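PDB 5T8U: lipoate-protein ligase 1 from Plasmodium falciparum, which belongs to the lipoate-protein ligase family, joining a catalytic domain to a smaller C-terminal domain, and is modelled here with lipoic acid. Local coordinates for residues F286-L291 / K347-E352; G305-D310 / D318-I323. One frame throughout, in Å; residues are numbered along the deposited sequence.

Contact 1 (F286-L291 / K347-E352); sequences FTFGKL and KNYLDE
A backbone hydrogen bond of 2.9 Å from Gly-289 N to Phe-286 O closes the tight turn that presents Phe-286 and Phe-288 to Tyr-349 and Glu-352 of the helix. The reciprocal bond, from Phe-286 N to Gly-289 O, also measures 2.9 Å, so Phe-286 and Gly-289 are paired by two reciprocal bonds, which close the two-residue type I turn. Across the contact itself there is no hydrogen bond, and the two segments are joined by rings and by the chain of one glutamate. Phe-288 contributes the largest share of the buried surface, and its side chain is about 11 Å from the bound lipoic acid. Its CG sits between the backbone N and the carbonyl carbon (chi1 44°), which swings the ring toward the helix and lays CD2 over the centre of one face of Tyr-349. CD2 stands 3.2 Å above that ring plane, while Phe-288 CB approaches Tyr-349 CE2 to 3.4 Å. The planes lie at 33° and the centroids 4.1 Å apart, an oblique meeting that is neither a parallel stack nor edge-to-face. One turn further along the helix, Glu-352 runs out extended beyond CG and passes both phenylalanines. Its OE1 comes to 3.3 Å from Phe-288 CE2, with the carboxylate plane 79° from the ring. Its CD lies near the plane of the Phe-286 ring, at the edge, 3.9 Å from CD1. At this Phe-286 edge the carboxylate may feel a mildly favourable field. Trp-356 meets Phe-286 edge-to-face and Val-353 touches Phe-288, extending the apolar patch along the same helix. This is a two-residue beta-hairpin turn packed against helix 347-357, the final helix of the C-terminal domain.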
loop_
_atom_site.group_PDB
_atom_site.type_symbol
_atom_site.label_atom_id
_atom_site.label_comp_id
_atom_site.label_asym_id
_atom_site.label_seq_id
_atom_site.Cartn_x
_atom_site.Cartn_y
_atom_site.Cartn_z
ATOM N N PHE A 286 -13.824 -14.002 -0.353
ATOM C CA PHE A 286 -13.962 -13.743 -1.779
ATOM C C PHE A 286 -12.612 -13.866 -2.477
ATOM O O PHE A 286 -11.552 -13.836 -1.846
ATOM C CB PHE A 286 -14.542 -12.347 -2.028
ATOM C CG PHE A 286 -15.940 -12.163 -1.508
ATOM C CD1 PHE A 286 -17.035 -12.436 -2.312
ATOM C CD2 PHE A 286 -16.159 -11.702 -0.221
ATOM C CE1 PHE A 286 -18.323 -12.263 -1.837
ATOM C CE2 PHE A 286 -17.444 -11.526 0.259
ATOM C CZ PHE A 286 -18.527 -11.806 -0.551
ATOM N N THR A 287 -12.665 -13.999 -3.805
ATOM C CA THR A 287 -11.437 -14.040 -4.594
ATOM C C THR A 287 -10.592 -12.796 -4.353
ATOM O O THR A 287 -9.359 -12.872 -4.314
ATOM C CB THR A 287 -11.763 -14.175 -6.083
ATOM O OG1 THR A 287 -12.762 -13.217 -6.449
ATOM C CG2 THR A 287 -12.256 -15.579 -6.403
ATOM N N PHE A 288 -11.238 -11.643 -4.184
ATOM C CA PHE A 288 -10.545 -10.386 -3.938
ATOM C C PHE A 288 -10.253 -10.151 -2.462
ATOM O O PHE A 288 -9.829 -9.049 -2.097
ATOM C CB PHE A 288 -11.355 -9.209 -4.496
ATOM C CG PHE A 288 -12.828 -9.277 -4.195
ATOM C CD1 PHE A 288 -13.309 -9.003 -2.924
ATOM C CD2 PHE A 288 -13.730 -9.610 -5.190
ATOM C CE1 PHE A 288 -14.665 -9.067 -2.656
ATOM C CE2 PHE A 288 -15.082 -9.673 -4.928
ATOM C CZ PHE A 288 -15.552 -9.402 -3.660
ATOM N N GLY A 289 -10.469 -11.145 -1.610
ATOM C CA GLY A 289 -10.127 -11.050 -0.206
ATOM C C GLY A 289 -11.308 -11.361 0.691
ATOM O O GLY A 289 -12.445 -11.522 0.249
ATOM N N LYS A 290 -11.006 -11.443 1.982
ATOM C CA LYS A 290 -12.015 -11.730 2.986
ATOM C C LYS A 290 -12.795 -10.469 3.338
ATOM O O LYS A 290 -12.297 -9.346 3.213
ATOM C CB LYS A 290 -11.370 -12.311 4.246
ATOM N N LEU A 291 -14.034 -10.670 3.779
ATOM C CA LEU A 291 -14.915 -9.583 4.183
ATOM C C LEU A 291 -15.612 -9.970 5.477
ATOM O O LEU A 291 -16.120 -11.089 5.603
ATOM C CB LEU A 291 -15.949 -9.270 3.094
ATOM C CG LEU A 291 -15.604 -8.111 2.157
ATOM C CD1 LEU A 291 -16.475 -8.148 0.911
ATOM C CD2 LEU A 291 -15.765 -6.778 2.875
ATOM N N LYS A 347 -17.802 -2.531 -10.333
ATOM C CA LYS A 347 -19.210 -2.884 -10.183
ATOM C C LYS A 347 -19.415 -4.389 -10.060
ATOM O O LYS A 347 -20.404 -4.825 -9.461
ATOM C CB LYS A 347 -20.012 -2.330 -11.364
ATOM C CG LYS A 347 -20.365 -0.856 -11.209
ATOM C CD LYS A 347 -20.431 -0.124 -12.543
ATOM C CE LYS A 347 -21.593 -0.599 -13.400
ATOM N NZ LYS A 347 -21.754 0.246 -14.618
ATOM N N ASN A 348 -18.500 -5.194 -10.606
ATOM C CA ASN A 348 -18.606 -6.643 -10.456
ATOM C C ASN A 348 -18.457 -7.050 -8.995
ATOM O O ASN A 348 -19.290 -7.787 -8.451
ATOM C CB ASN A 348 -17.553 -7.339 -11.319
ATOM C CG ASN A 348 -17.721 -7.047 -12.798
ATOM O OD1 ASN A 348 -17.094 -6.135 -13.336
ATOM N ND2 ASN A 348 -18.568 -7.825 -13.464
ATOM N N TYR A 349 -17.393 -6.574 -8.342
ATOM C CA TYR A 349 -17.201 -6.870 -6.926
ATOM C C TYR A 349 -18.407 -6.435 -6.105
ATOM O O TYR A 349 -18.858 -7.166 -5.218
ATOM C CB TYR A 349 -15.933 -6.187 -6.411
ATOM C CG TYR A 349 -14.636 -6.784 -6.921
ATOM C CD1 TYR A 349 -14.632 -7.793 -7.878
ATOM C CD2 TYR A 349 -13.411 -6.345 -6.432
ATOM C CE1 TYR A 349 -13.447 -8.338 -8.339
ATOM C CE2 TYR A 349 -12.222 -6.884 -6.887
ATOM C CZ TYR A 349 -12.246 -7.880 -7.839
ATOM O OH TYR A 349 -11.064 -8.418 -8.292
ATOM N N LEU A 350 -18.948 -5.248 -6.388
ATOM C CA LEU A 350 -20.111 -4.778 -5.644
ATOM C C LEU A 350 -21.309 -5.694 -5.863
ATOM O O LEU A 350 -22.015 -6.042 -4.909
ATOM C CB LEU A 350 -20.450 -3.343 -6.048
ATOM C CG LEU A 350 -21.477 -2.633 -5.160
ATOM C CD1 LEU A 350 -20.904 -2.345 -3.779
ATOM C CD2 LEU A 350 -21.962 -1.349 -5.813
ATOM N N ASP A 351 -21.554 -6.099 -7.112
ATOM C CA ASP A 351 -22.648 -7.026 -7.387
ATOM C C ASP A 351 -22.488 -8.310 -6.585
ATOM O O ASP A 351 -23.436 -8.780 -5.945
ATOM C CB ASP A 351 -22.720 -7.337 -8.882
ATOM C CG ASP A 351 -23.159 -6.146 -9.706
ATOM O OD1 ASP A 351 -23.346 -6.308 -10.930
ATOM O OD2 ASP A 351 -23.301 -5.046 -9.134
ATOM N N GLU A 352 -21.290 -8.896 -6.609
ATOM C CA GLU A 352 -21.061 -10.134 -5.869
ATOM C C GLU A 352 -21.282 -9.932 -4.372
ATOM O O GLU A 352 -21.910 -10.769 -3.710
ATOM C CB GLU A 352 -19.647 -10.646 -6.144
ATOM C CG GLU A 352 -19.389 -12.059 -5.657
ATOM C CD GLU A 352 -18.022 -12.575 -6.064
ATOM O OE1 GLU A 352 -17.150 -11.747 -6.403
ATOM O OE2 GLU A 352 -17.822 -13.809 -6.050
#

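Contact 2 (G305-D310 / D318-I323); sequences GNIFSD and DHLKSI
A strand-then-helix unit of the C-terminal domain, in which helix 314-321 packs back on edge strand 302-309, brings Ile-307 against Leu-320 and Lys-321. The strand turns the Ile-307 side chain toward the helix. With CG1 beside the backbone N (chi1 -58°) and the chain extended beyond it, CD1 reaches 3.4 Å from CB of Leu-320. The two side chains cross at about a right angle, and the isoleucine tip meets the base of the leucine rather than its branch. The same CD1 also lies 3.7 Å from the backbone N of Lys-321 and 4.1 Å from CG of that lysine, whose aliphatic part slides past it in the opposite direction. Beyond the isoleucine, Lys-321 is extended as far as CE and then bends (chi4 -81°), bringing NZ round to the side-chain amide oxygen of Asn-306. The donor is the ammonium and the acceptor OD1, although the modelled separation of 2.3 Å between Lys-321 NZ and Asn-306 OD1 is too short to trust in detail. Asn-306 starts out pointing away from the helix, and its side chain runs alongside that of Lys-321 in the same direction. OD1 takes a second, weak bond of 2.7 Å from the backbone N of Ile-307, strongly bent at 124°. Leu-320 also touches Phe-339, Leu-350 and Val-353, while Asp-318 forms a salt bridge with Lys-69. Chemically, the contact splits in two: a methyl-to-methylene contact between Ile-307 and Leu-320, and at its margin a lysine whose CG lies alongside Ile-307 while its ammonium turns to an amide oxygen. If that bond is as modelled, a neutral amide would solvate the ammonium without cancelling its charge.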
loop_
_atom_site.group_PDB
_atom_site.type_symbol
_atom_site.label_atom_id
_atom_site.label_comp_id
_atom_site.label_asym_id
_atom_site.label_seq_id
_atom_site.Cartn_x
_atom_site.Cartn_y
_atom_site.Cartn_z
ATOM N N GLY A 305 -21.965 0.055 12.451
ATOM C CA GLY A 305 -21.277 -1.122 11.954
ATOM C C GLY A 305 -19.837 -0.804 11.620
ATOM O O GLY A 305 -19.353 0.311 11.835
ATOM N N ASN A 306 -19.155 -1.812 11.085
ATOM C CA ASN A 306 -17.760 -1.682 10.694
ATOM C C ASN A 306 -17.390 -2.881 9.835
ATOM O O ASN A 306 -17.948 -3.970 10.000
ATOM C CB ASN A 306 -16.842 -1.590 11.919
ATOM C CG ASN A 306 -15.421 -1.207 11.557
ATOM O OD1 ASN A 306 -15.131 -0.869 10.409
ATOM N ND2 ASN A 306 -14.529 -1.248 12.539
ATOM N N ILE A 307 -16.447 -2.671 8.918
ATOM C CA ILE A 307 -16.022 -3.697 7.975
ATOM C C ILE A 307 -14.524 -3.906 8.126
ATOM O O ILE A 307 -13.748 -2.946 8.052
ATOM C CB ILE A 307 -16.371 -3.323 6.521
ATOM C CG1 ILE A 307 -17.877 -3.091 6.382
ATOM C CG2 ILE A 307 -15.902 -4.422 5.561
ATOM C CD1 ILE A 307 -18.330 -2.665 4.992
ATOM N N PHE A 308 -14.124 -5.155 8.341
ATOM C CA PHE A 308 -12.733 -5.565 8.243
ATOM C C PHE A 308 -12.568 -6.420 6.996
ATOM O O PHE A 308 -13.488 -7.137 6.599
ATOM C CB PHE A 308 -12.289 -6.352 9.479
ATOM C CG PHE A 308 -12.480 -5.613 10.772
ATOM C CD1 PHE A 308 -12.764 -6.302 11.940
ATOM C CD2 PHE A 308 -12.373 -4.234 10.822
ATOM C CE1 PHE A 308 -12.940 -5.627 13.133
ATOM C CE2 PHE A 308 -12.547 -3.555 12.012
ATOM C CZ PHE A 308 -12.831 -4.252 13.169
ATOM N N SER A 309 -11.399 -6.341 6.365
ATOM C CA SER A 309 -11.235 -7.010 5.083
ATOM C C SER A 309 -9.760 -7.213 4.771
ATOM O O SER A 309 -8.873 -6.671 5.434
ATOM C CB SER A 309 -11.906 -6.210 3.964
ATOM O OG SER A 309 -11.760 -6.853 2.709
ATOM N N ASP A 310 -9.524 -8.006 3.725
ATOM C CA ASP A 310 -8.202 -8.296 3.188
ATOM C C ASP A 310 -8.025 -7.708 1.791
ATOM O O ASP A 310 -7.102 -8.096 1.066
ATOM C CB ASP A 310 -7.990 -9.811 3.162
ATOM C CG ASP A 310 -6.529 -10.207 3.175
ATOM O OD1 ASP A 310 -5.754 -9.614 3.952
ATOM O OD2 ASP A 310 -6.165 -11.136 2.422
ATOM N N ASP A 318 -14.913 1.417 1.632
ATOM C CA ASP A 318 -15.497 2.602 2.251
ATOM C C ASP A 318 -16.921 2.822 1.754
ATOM O O ASP A 318 -17.828 3.122 2.547
ATOM C CB ASP A 318 -14.626 3.827 1.973
ATOM C CG ASP A 318 -13.314 3.791 2.732
ATOM O OD1 ASP A 318 -13.296 3.265 3.865
ATOM O OD2 ASP A 318 -12.301 4.290 2.198
ATOM N N HIS A 319 -17.143 2.658 0.447
ATOM C CA HIS A 319 -18.497 2.748 -0.085
ATOM C C HIS A 319 -19.420 1.727 0.567
ATOM O O HIS A 319 -20.611 1.999 0.749
ATOM C CB HIS A 319 -18.476 2.567 -1.602
ATOM C CG HIS A 319 -18.085 3.803 -2.351
ATOM N ND1 HIS A 319 -17.302 3.771 -3.485
ATOM C CD2 HIS A 319 -18.375 5.107 -2.132
ATOM C CE1 HIS A 319 -17.124 5.003 -3.930
ATOM N NE2 HIS A 319 -17.764 5.832 -3.126
ATOM N N LEU A 320 -18.896 0.552 0.928
ATOM C CA LEU A 320 -19.687 -0.376 1.731
ATOM C C LEU A 320 -19.946 0.194 3.120
ATOM O O LEU A 320 -21.073 0.132 3.622
ATOM C CB LEU A 320 -18.984 -1.732 1.836
ATOM C CG LEU A 320 -18.764 -2.541 0.552
ATOM C CD1 LEU A 320 -18.260 -3.936 0.894
ATOM C CD2 LEU A 320 -20.026 -2.622 -0.294
ATOM N N LYS A 321 -18.914 0.763 3.750
ATOM C CA LYS A 321 -19.074 1.359 5.070
ATOM C C LYS A 321 -20.138 2.446 5.089
ATOM O O LYS A 321 -20.692 2.736 6.156
ATOM C CB LYS A 321 -17.742 1.937 5.553
ATOM C CG LYS A 321 -16.857 0.944 6.292
ATOM C CD LYS A 321 -15.462 1.513 6.516
ATOM C CE LYS A 321 -14.630 0.632 7.436
ATOM N NZ LYS A 321 -14.946 0.862 8.872
ATOM N N SER A 322 -20.443 3.053 3.939
ATOM C CA SER A 322 -21.496 4.063 3.903
ATOM C C SER A 322 -22.863 3.506 4.286
ATOM O O SER A 322 -23.808 4.288 4.440
ATOM C CB SER A 322 -21.575 4.694 2.511
ATOM O OG SER A 322 -22.120 3.789 1.568
ATOM N N ILE A 323 -22.999 2.186 4.441
ATOM C CA ILE A 323 -24.284 1.610 4.823
ATOM C C ILE A 323 -24.594 1.892 6.288
ATOM O O ILE A 323 -25.763 1.930 6.685
ATOM C CB ILE A 323 -24.302 0.095 4.537
ATOM C CG1 ILE A 323 -25.730 -0.451 4.661
ATOM C CG2 ILE A 323 -23.369 -0.639 5.488
ATOM C CD1 ILE A 323 -25.872 -1.929 4.333
#

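In the fold
Both contacts lie in the C-terminal domain, partly buried on the same side of the chain's centre, with contact 2 nested in the chain between the two segments of contact 1. They share one antiparallel sheet: strands 289-297 and 302-309 are neighbours, and Lys-290 O probably accepts hydrogen bonds from Ser-309 OG and Asp-310 N. Between their helices, Leu-350 packs on Leu-320, and between their strands Leu-291 packs on Ile-307, making a common apolar layer. Contact 1 is aromatic, at a hairpin turn whose Phe-288 side chain is about 11 Å from lipoic acid, with a carboxylate beside rings. Contact 2 is aliphatic within and amide-to-ammonium at its margin.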